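Local coordinates for protein putative 2,3,4,5-tetrahydropyridine-2-carboxylate N- succinyltransferase (PDB 2RIJ) that probably catalyses the succinyl-CoA-dependent conversion of cyclic tetrahydrodipicolinate into N-succinyl-L-2-amino-6-oxopimelate, a step of lysine biosynthesis, at residues A[35-38]-A[43-46]; A[54-59]-A[106-111]; A[210-215]-A[226-231]. One frame throughout, in Å; residues are numbered along the deposited sequence.

Interaction 1 (A[35-38]-A[43-46])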
loop_
_atom_site.group_PDB
_atom_site.type_symbol
_atom_site.label_atom_id
_atom_site.label_comp_id
_atom_site.label_asym_id
_atom_site.label_seq_id
_atom_site.Cartn_x
_atom_site.Cartn_y
_atom_site.Cartn_z
ATOM N N ARG A 35 35.160 -22.646 46.258
ATOM C CA ARG A 35 35.893 -23.676 45.497
ATOM C C ARG A 35 35.001 -24.879 45.201
ATOM O O ARG A 35 33.984 -25.066 45.845
ATOM C CB ARG A 35 37.104 -24.134 46.298
ATOM C CG ARG A 35 38.107 -22.988 46.524
ATOM C CD ARG A 35 39.121 -23.346 47.602
ATOM N NE ARG A 35 40.126 -22.297 47.714
ATOM C CZ ARG A 35 41.145 -22.168 46.877
ATOM N NH1 ARG A 35 41.283 -23.012 45.851
ATOM N NH2 ARG A 35 42.000 -21.170 47.041
ATOM N N GLY A 36 35.412 -25.699 44.246
ATOM C CA GLY A 36 34.694 -26.910 43.877
ATOM C C GLY A 36 34.587 -27.887 45.033
ATOM O O GLY A 36 35.532 -28.037 45.807
ATOM N N GLN A 37 33.408 -28.489 45.169
ATOM C CA GLN A 37 33.129 -29.528 46.158
ATOM C C GLN A 37 33.932 -30.802 45.818
ATOM O O GLN A 37 34.264 -31.574 46.703
ATOM C CB GLN A 37 31.634 -29.904 46.161
ATOM C CG GLN A 37 30.645 -28.844 46.634
ATOM C CD GLN A 37 30.462 -27.753 45.605
ATOM O OE1 GLN A 37 30.701 -27.986 44.411
ATOM N NE2 GLN A 37 30.092 -26.550 46.054
ATOM N N LEU A 38 34.175 -31.047 44.537
ATOM C CA LEU A 38 34.994 -32.165 44.072
ATOM C C LEU A 38 36.401 -31.682 43.699
ATOM O O LEU A 38 37.401 -32.241 44.139
ATOM C CB LEU A 38 34.344 -32.847 42.856
ATOM C CG LEU A 38 33.072 -33.668 43.045
ATOM C CD1 LEU A 38 32.747 -34.395 41.761
ATOM C CD2 LEU A 38 33.226 -34.643 44.153
ATOM N N ILE A 43 38.004 -22.488 41.140
ATOM C CA ILE A 43 37.359 -21.326 41.758
ATOM C C ILE A 43 36.024 -21.123 41.017
ATOM O O ILE A 43 36.000 -20.835 39.809
ATOM C CB ILE A 43 38.229 -20.048 41.670
ATOM C CG1 ILE A 43 39.659 -20.294 42.226
ATOM C CG2 ILE A 43 37.528 -18.867 42.339
ATOM C CD1 ILE A 43 39.731 -21.004 43.535
ATOM N N LEU A 44 34.929 -21.340 41.743
ATOM C CA LEU A 44 33.589 -21.185 41.238
ATOM C C LEU A 44 32.985 -19.791 41.374
ATOM O O LEU A 44 32.046 -19.484 40.640
ATOM C CB LEU A 44 32.647 -22.180 41.903
ATOM C CG LEU A 44 33.147 -23.620 41.973
ATOM C CD1 LEU A 44 32.028 -24.423 42.565
ATOM C CD2 LEU A 44 33.524 -24.113 40.597
ATOM N N GLN A 45 33.502 -18.983 42.296
ATOM C CA GLN A 45 33.030 -17.633 42.527
ATOM C C GLN A 45 34.018 -16.895 43.426
ATOM O O GLN A 45 34.694 -17.504 44.268
ATOM C CB GLN A 45 31.649 -17.637 43.213
ATOM C CG GLN A 45 31.025 -16.262 43.295
ATOM C CD GLN A 45 29.602 -16.252 43.813
ATOM O OE1 GLN A 45 28.720 -15.585 43.230
ATOM N NE2 GLN A 45 29.360 -16.966 44.919
ATOM N N ALA A 46 34.046 -15.579 43.286
ATOM C CA ALA A 46 34.810 -14.694 44.136
ATOM C C ALA A 46 33.900 -13.555 44.606
ATOM O O ALA A 46 33.080 -13.036 43.818
ATOM C CB ALA A 46 35.994 -14.156 43.357
#

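Interaction 2 (A[54-59]-A[106-111]). With CIT (citric acid), chain D.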
loop_
_atom_site.group_PDB
_atom_site.type_symbol
_atom_site.label_atom_id
_atom_site.label_comp_id
_atom_site.label_asym_id
_atom_site.label_seq_id
_atom_site.Cartn_x
_atom_site.Cartn_y
_atom_site.Cartn_z
ATOM N N GLU A 54 42.055 2.793 41.022
ATOM C CA GLU A 54 42.900 3.985 40.897
ATOM C C GLU A 54 42.915 4.824 42.191
ATOM O O GLU A 54 42.781 6.050 42.185
ATOM C CB GLU A 54 42.528 4.799 39.634
ATOM C CG GLU A 54 42.754 4.030 38.310
ATOM C CD GLU A 54 44.223 3.974 37.885
ATOM O OE1 GLU A 54 45.090 4.386 38.679
ATOM O OE2 GLU A 54 44.508 3.523 36.752
ATOM N N GLN A 55 43.145 4.140 43.316
ATOM C CA GLN A 55 43.058 4.746 44.630
ATOM C C GLN A 55 43.724 3.838 45.649
ATOM O O GLN A 55 43.909 2.646 45.376
ATOM C CB GLN A 55 41.587 4.928 45.039
ATOM C CG GLN A 55 40.854 3.632 45.253
ATOM C CD GLN A 55 39.393 3.801 45.359
ATOM O OE1 GLN A 55 38.600 3.005 44.810
ATOM N NE2 GLN A 55 38.990 4.853 46.067
ATOM N N ASN A 56 44.071 4.406 46.815
ATOM C CA ASN A 56 44.574 3.648 47.966
ATOM C C ASN A 56 45.781 2.822 47.584
ATOM O O ASN A 56 45.907 1.662 47.968
ATOM C CB ASN A 56 43.474 2.764 48.572
ATOM C CG ASN A 56 42.281 3.564 49.019
ATOM O OD1 ASN A 56 42.443 4.657 49.479
ATOM N ND2 ASN A 56 41.084 3.031 48.849
ATOM N N PHE A 57 46.709 3.456 46.871
ATOM C CA PHE A 57 47.868 2.746 46.336
ATOM C C PHE A 57 48.802 2.292 47.471
ATOM O O PHE A 57 49.444 1.268 47.344
ATOM C CB PHE A 57 48.633 3.586 45.329
ATOM C CG PHE A 57 47.832 3.997 44.133
ATOM C CD1 PHE A 57 47.510 3.081 43.136
ATOM C CD2 PHE A 57 47.401 5.303 43.992
ATOM C CE1 PHE A 57 46.777 3.460 42.043
ATOM C CE2 PHE A 57 46.664 5.684 42.876
ATOM C CZ PHE A 57 46.363 4.754 41.900
ATOM N N GLY A 58 48.855 3.055 48.562
ATOM C CA GLY A 58 49.626 2.665 49.752
ATOM C C GLY A 58 49.166 1.330 50.312
ATOM O O GLY A 58 49.968 0.453 50.620
ATOM N N SER A 59 47.854 1.145 50.390
ATOM C CA SER A 59 47.286 -0.101 50.883
ATOM C C SER A 59 47.653 -1.274 49.982
ATOM O O SER A 59 48.014 -2.329 50.468
ATOM C CB SER A 59 45.758 0.031 51.121
ATOM O OG SER A 59 45.473 1.116 52.020
ATOM N N HIS A 106 38.996 3.581 57.913
ATOM C CA HIS A 106 40.016 3.102 56.996
ATOM C C HIS A 106 39.527 1.736 56.536
ATOM O O HIS A 106 39.702 0.727 57.209
ATOM C CB HIS A 106 41.357 2.975 57.697
ATOM C CG HIS A 106 41.858 4.242 58.282
ATOM N ND1 HIS A 106 42.374 5.261 57.518
ATOM C CD2 HIS A 106 41.955 4.645 59.569
ATOM C CE1 HIS A 106 42.752 6.249 58.308
ATOM N NE2 HIS A 106 42.508 5.899 59.558
ATOM N N GLN A 107 38.898 1.701 55.380
ATOM C CA GLN A 107 38.098 0.559 55.015
ATOM C C GLN A 107 38.906 -0.690 54.695
ATOM O O GLN A 107 38.501 -1.784 55.030
ATOM C CB GLN A 107 37.239 0.930 53.826
ATOM C CG GLN A 107 36.119 1.912 54.162
ATOM C CD GLN A 107 35.079 1.886 53.096
ATOM O OE1 GLN A 107 35.304 2.391 51.986
ATOM N NE2 GLN A 107 33.940 1.241 53.390
ATOM N N ASN A 108 40.034 -0.511 54.034
ATOM C CA ASN A 108 40.924 -1.607 53.710
ATOM C C ASN A 108 41.504 -2.176 54.994
ATOM O O ASN A 108 41.689 -3.385 55.097
ATOM C CB ASN A 108 42.045 -1.180 52.763
ATOM C CG ASN A 108 41.557 -0.936 51.337
ATOM O OD1 ASN A 108 41.053 -1.841 50.671
ATOM N ND2 ASN A 108 41.726 0.283 50.864
ATOM N N ILE A 109 41.762 -1.315 55.972
ATOM C CA ILE A 109 42.334 -1.774 57.240
ATOM C C ILE A 109 41.254 -2.528 58.007
ATOM O O ILE A 109 41.500 -3.623 58.487
ATOM C CB ILE A 109 42.904 -0.644 58.107
ATOM C CG1 ILE A 109 43.810 0.277 57.277
ATOM C CG2 ILE A 109 43.697 -1.266 59.277
ATOM C CD1 ILE A 109 44.710 1.280 58.106
ATOM N N ASP A 110 40.045 -1.972 58.084
ATOM C CA ASP A 110 38.927 -2.686 58.722
ATOM C C ASP A 110 38.696 -4.080 58.129
ATOM O O ASP A 110 38.331 -5.017 58.829
ATOM C CB ASP A 110 37.616 -1.897 58.597
ATOM C CG ASP A 110 37.656 -0.525 59.279
ATOM O OD1 ASP A 110 38.415 -0.337 60.254
ATOM O OD2 ASP A 110 36.934 0.389 58.804
ATOM N N LEU A 111 38.827 -4.188 56.811
ATOM C CA LEU A 111 38.606 -5.447 56.123
ATOM C C LEU A 111 39.626 -6.486 56.610
ATOM O O LEU A 111 39.269 -7.623 56.889
ATOM C CB LEU A 111 38.697 -5.262 54.584
ATOM C CG LEU A 111 38.432 -6.573 53.797
ATOM C CD1 LEU A 111 36.927 -6.915 53.870
ATOM C CD2 LEU A 111 38.910 -6.447 52.363
HETATM C C1 CIT D . 44.117 5.988 51.380
HETATM O O1 CIT D . 43.027 6.607 51.207
HETATM O O2 CIT D . 45.082 6.418 50.682
HETATM C C2 CIT D . 44.278 4.738 52.290
HETATM C C3 CIT D . 43.869 4.791 53.788
HETATM O O7 CIT D . 44.863 5.647 54.460
HETATM C C4 CIT D . 43.904 3.380 54.428
HETATM C C5 CIT D . 42.899 2.423 53.767
HETATM O O3 CIT D . 42.002 1.846 54.409
HETATM O O4 CIT D . 42.928 2.193 52.539
HETATM C C6 CIT D . 42.411 5.262 53.983
HETATM O O5 CIT D . 41.898 5.543 55.104
HETATM O O6 CIT D . 41.644 5.326 52.993
#

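Interaction 3 (A[210-215]-A[226-231])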
loop_
_atom_site.group_PDB
_atom_site.type_symbol
_atom_site.label_atom_id
_atom_site.label_comp_id
_atom_site.label_asym_id
_atom_site.label_seq_id
_atom_site.Cartn_x
_atom_site.Cartn_y
_atom_site.Cartn_z
ATOM N N ALA A 210 23.630 -10.913 44.194
ATOM C CA ALA A 210 24.453 -11.758 45.043
ATOM C C ALA A 210 25.698 -10.950 45.479
ATOM O O ALA A 210 26.428 -11.378 46.400
ATOM C CB ALA A 210 24.856 -13.095 44.327
ATOM N N HIS A 211 25.935 -9.807 44.843
ATOM C CA HIS A 211 27.209 -9.058 45.022
ATOM C C HIS A 211 27.105 -7.556 45.309
ATOM O O HIS A 211 28.007 -7.007 45.939
ATOM C CB HIS A 211 28.103 -9.258 43.786
ATOM C CG HIS A 211 28.536 -10.663 43.592
ATOM N ND1 HIS A 211 29.646 -11.199 44.208
ATOM C CD2 HIS A 211 27.966 -11.672 42.889
ATOM C CE1 HIS A 211 29.734 -12.481 43.897
ATOM N NE2 HIS A 211 28.715 -12.801 43.121
ATOM N N ILE A 212 26.065 -6.890 44.804
ATOM C CA ILE A 212 25.989 -5.435 44.787
ATOM C C ILE A 212 24.749 -4.997 45.531
ATOM O O ILE A 212 23.697 -5.612 45.403
ATOM C CB ILE A 212 25.913 -4.932 43.311
ATOM C CG1 ILE A 212 27.072 -5.565 42.493
ATOM C CG2 ILE A 212 25.845 -3.346 43.205
ATOM C CD1 ILE A 212 28.469 -5.050 42.784
ATOM N N ILE A 213 24.887 -3.922 46.292
ATOM C CA ILE A 213 23.808 -3.324 47.035
ATOM C C ILE A 213 23.378 -2.092 46.266
ATOM O O ILE A 213 24.158 -1.135 46.156
ATOM C CB ILE A 213 24.245 -2.938 48.460
ATOM C CG1 ILE A 213 24.758 -4.166 49.223
ATOM C CG2 ILE A 213 23.066 -2.241 49.254
ATOM C CD1 ILE A 213 25.543 -3.866 50.541
ATOM N N PRO A 214 22.147 -2.091 45.737
ATOM C CA PRO A 214 21.689 -0.903 45.001
ATOM C C PRO A 214 21.647 0.352 45.879
ATOM O O PRO A 214 21.605 0.244 47.103
ATOM C CB PRO A 214 20.249 -1.274 44.635
ATOM C CG PRO A 214 20.231 -2.730 44.555
ATOM C CD PRO A 214 21.109 -3.153 45.703
ATOM N N GLU A 215 21.634 1.499 45.232
ATOM C CA GLU A 215 21.391 2.798 45.889
ATOM C C GLU A 215 19.982 2.770 46.429
ATOM O O GLU A 215 19.144 1.932 46.037
ATOM C CB GLU A 215 21.507 3.927 44.872
ATOM C CG GLU A 215 22.898 4.100 44.277
ATOM C CD GLU A 215 23.130 3.296 42.989
ATOM O OE1 GLU A 215 22.279 2.444 42.602
ATOM O OE2 GLU A 215 24.186 3.526 42.366
ATOM N N VAL A 226 18.847 -9.314 36.413
ATOM C CA VAL A 226 20.089 -8.518 36.368
ATOM C C VAL A 226 21.287 -9.407 36.618
ATOM O O VAL A 226 21.541 -9.867 37.744
ATOM C CB VAL A 226 20.041 -7.312 37.327
ATOM C CG1 VAL A 226 21.294 -6.394 37.145
ATOM C CG2 VAL A 226 18.750 -6.501 37.121
ATOM N N ARG A 227 22.042 -9.652 35.553
ATOM C CA ARG A 227 23.256 -10.425 35.660
ATOM C C ARG A 227 24.383 -9.625 36.322
ATOM O O ARG A 227 24.466 -8.389 36.203
ATOM C CB ARG A 227 23.657 -10.903 34.285
ATOM C CG ARG A 227 24.290 -12.283 34.238
ATOM C CD ARG A 227 24.528 -12.601 32.785
ATOM N NE ARG A 227 24.824 -14.007 32.539
ATOM C CZ ARG A 227 25.127 -14.501 31.361
ATOM N NH1 ARG A 227 25.178 -13.702 30.331
ATOM N NH2 ARG A 227 25.373 -15.790 31.194
HETATM N N MSE A 228 25.244 -10.331 37.053
HETATM C CA MSE A 228 26.488 -9.712 37.532
HETATM C C MSE A 228 27.317 -9.135 36.359
HETATM O O MSE A 228 27.405 -9.739 35.298
HETATM C CB MSE A 228 27.280 -10.726 38.375
HETATM C CG MSE A 228 28.543 -10.176 39.031
HETATM SE SE MSE A 228 28.170 -8.595 40.097
HETATM C CE MSE A 228 30.020 -8.363 40.758
ATOM N N GLY A 229 27.881 -7.939 36.557
ATOM C CA GLY A 229 28.471 -7.156 35.496
ATOM C C GLY A 229 27.571 -6.083 34.853
ATOM O O GLY A 229 28.058 -5.310 34.059
ATOM N N ALA A 230 26.261 -6.106 35.133
ATOM C CA ALA A 230 25.351 -5.056 34.743
ATOM C C ALA A 230 25.718 -3.776 35.510
ATOM O O ALA A 230 26.252 -3.818 36.631
ATOM C CB ALA A 230 23.849 -5.476 34.995
ATOM N N SER A 231 25.413 -2.642 34.896
ATOM C CA SER A 231 25.653 -1.333 35.485
ATOM C C SER A 231 24.365 -0.510 35.460
ATOM O O SER A 231 23.877 -0.142 34.395
ATOM C CB SER A 231 26.775 -0.638 34.734
ATOM O OG SER A 231 27.049 0.624 35.289
#

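Interaction 1 (A[35-38]-A[43-46])
R35 and I43 meet by van der Waals packing, their side chains running side by side in the same direction. The R35 chain is extended from CG to NE, which carries its guanidinium out to the tip of I43. There I43 CD1 lies over one face of the group, displaced toward the rim and closest to R35 NH1 at 3.4 Å. The same methyl also packs against the aliphatic stem, with I43 CD1 3.9 Å from R35 CG. L44 makes the second packing patch, this time on main chain. Its CG sits 3.8 Å from G36 N, and CD1 of L44 rests 3.9 Å from R35 O, so the isobutyl group covers the peptide between R35 and G36.

R35 ends strand 27-35 and I43 begins strand 43-48, the two arms of an antiparallel beta hairpin, and 36-38 start its loop. R35 and I43 form a non-hydrogen-bonded pair, with 4.7 Å between R35 CA and I43 CA, and G36 bonds to K42 just past it. Next along, L44 and Q45 both stand opposite D34 in a classic beta bulge; L44 takes a helix-like conformation there (psi -22°).

Polar ends look elsewhere. R35 gives NE to D122 O and NH1 to K40 O, the latter within the hairpin loop. The Q37 amide is held by both atoms, OE1 by E179 N and NE2 by P177 O.

Interaction 2 (A[54-59]-A[106-111])
The amide planes of N56 and N108 stand 81° apart where the two side chains cross, with N56 ND2 3.5 Å from N108 ND2. Both are donors, so this is contact without a bond, and each amide is turned by other partners: N56 ND2 goes to N52 OD1, and N52 ND2 to N108 OD1. The third flat group, the H106 ring, has a citrate carboxylate at its edge, with citrate C6 in the ring plane. H106 ND1 points to citrate O5 there, at a modelled distance so short that its exact length is doubtful, while NE2 goes to E103.

Two helices, 57-69 and 107-117, begin side by side here, and the citrate, probably from the crystallisation liquor, bridges them. Its O4 is gripped twice: N108 ND2 donates almost straight (177°) over 2.8 Å to citrate O4, and S59 OG, turned toward it by a chi1 of -56°, reaches citrate O4 at 2.8 Å. The other oxygen of that carboxylate, O3, takes a weak bond from N108 N at 3.1 Å and sits by the first turn of helix 107-117, where the helix dipole would be expected to favour an anion. Farther round this helix, Q107 and D110 pack on M188 of the second subunit.

Interaction 3 (A[210-215]-A[226-231])
A type II beta turn from R227 to A230, in the first coils of the left-handed parallel beta-helix expected of hexapeptide-repeat acyltransferases, presents M228 to the loop 210-215 that leads into the helix. A230 N closes the turn on R227 O at 3.1 Å, and G229 takes the third position with a positive phi (95°). M228, modelled as selenomethionine, has CG anti to its backbone N (chi1 -175°) and then bends at chi2, which lays SE and CE across the adjoining H211 and I212 side chains. It crosses both at about a right angle.

The methyl and the selenium share the histidine: M228 CE and M228 SE each lie 3.7 Å from H211 CB. The selenium lies 4.7 Å from the centroid of the H211 ring and 50° off the ring normal, an oblique Met-aromatic approach, here through selenium. On the other residue, I212 CG1 meets M228 SE at 4.0 Å. Y146 and S149 of helix 138-149 touch both I212 and M228, so helix 138-149 shares this buried contact. H211 O bonds to K191 NZ of the second subunit.

Both imidazole nitrogens are engaged away from the selenium, ND1 with Y146 OH and NE2 with Q45 OE1. Those bonds fix how the ring is turned, so H211 offers M228 carbon atoms, CB, CG and CD2, and the contact rests on dispersion and burial of apolar surface.

From the N terminus, interaction 1 comes first and closes the short hairpin loop between strands 27-35 and 43-48. Interaction 2 then spans 46 intervening residues to set the start of helix 57-69 beside that of helix 107-117. Far later, interaction 3 closes a small loop carrying strand 219-220. All three follow in series, neither nesting nor crossing. Interactions 1 and 3 nevertheless touch: Q45 OE1 lies 2.8 Å from H211 NE2, a probable hydrogen bond joining the N-terminal sheet to the entrance of the beta-helix. Interaction 2 stands apart, its nearest atoms about 10 Å from interaction 3, though both contact the second subunit.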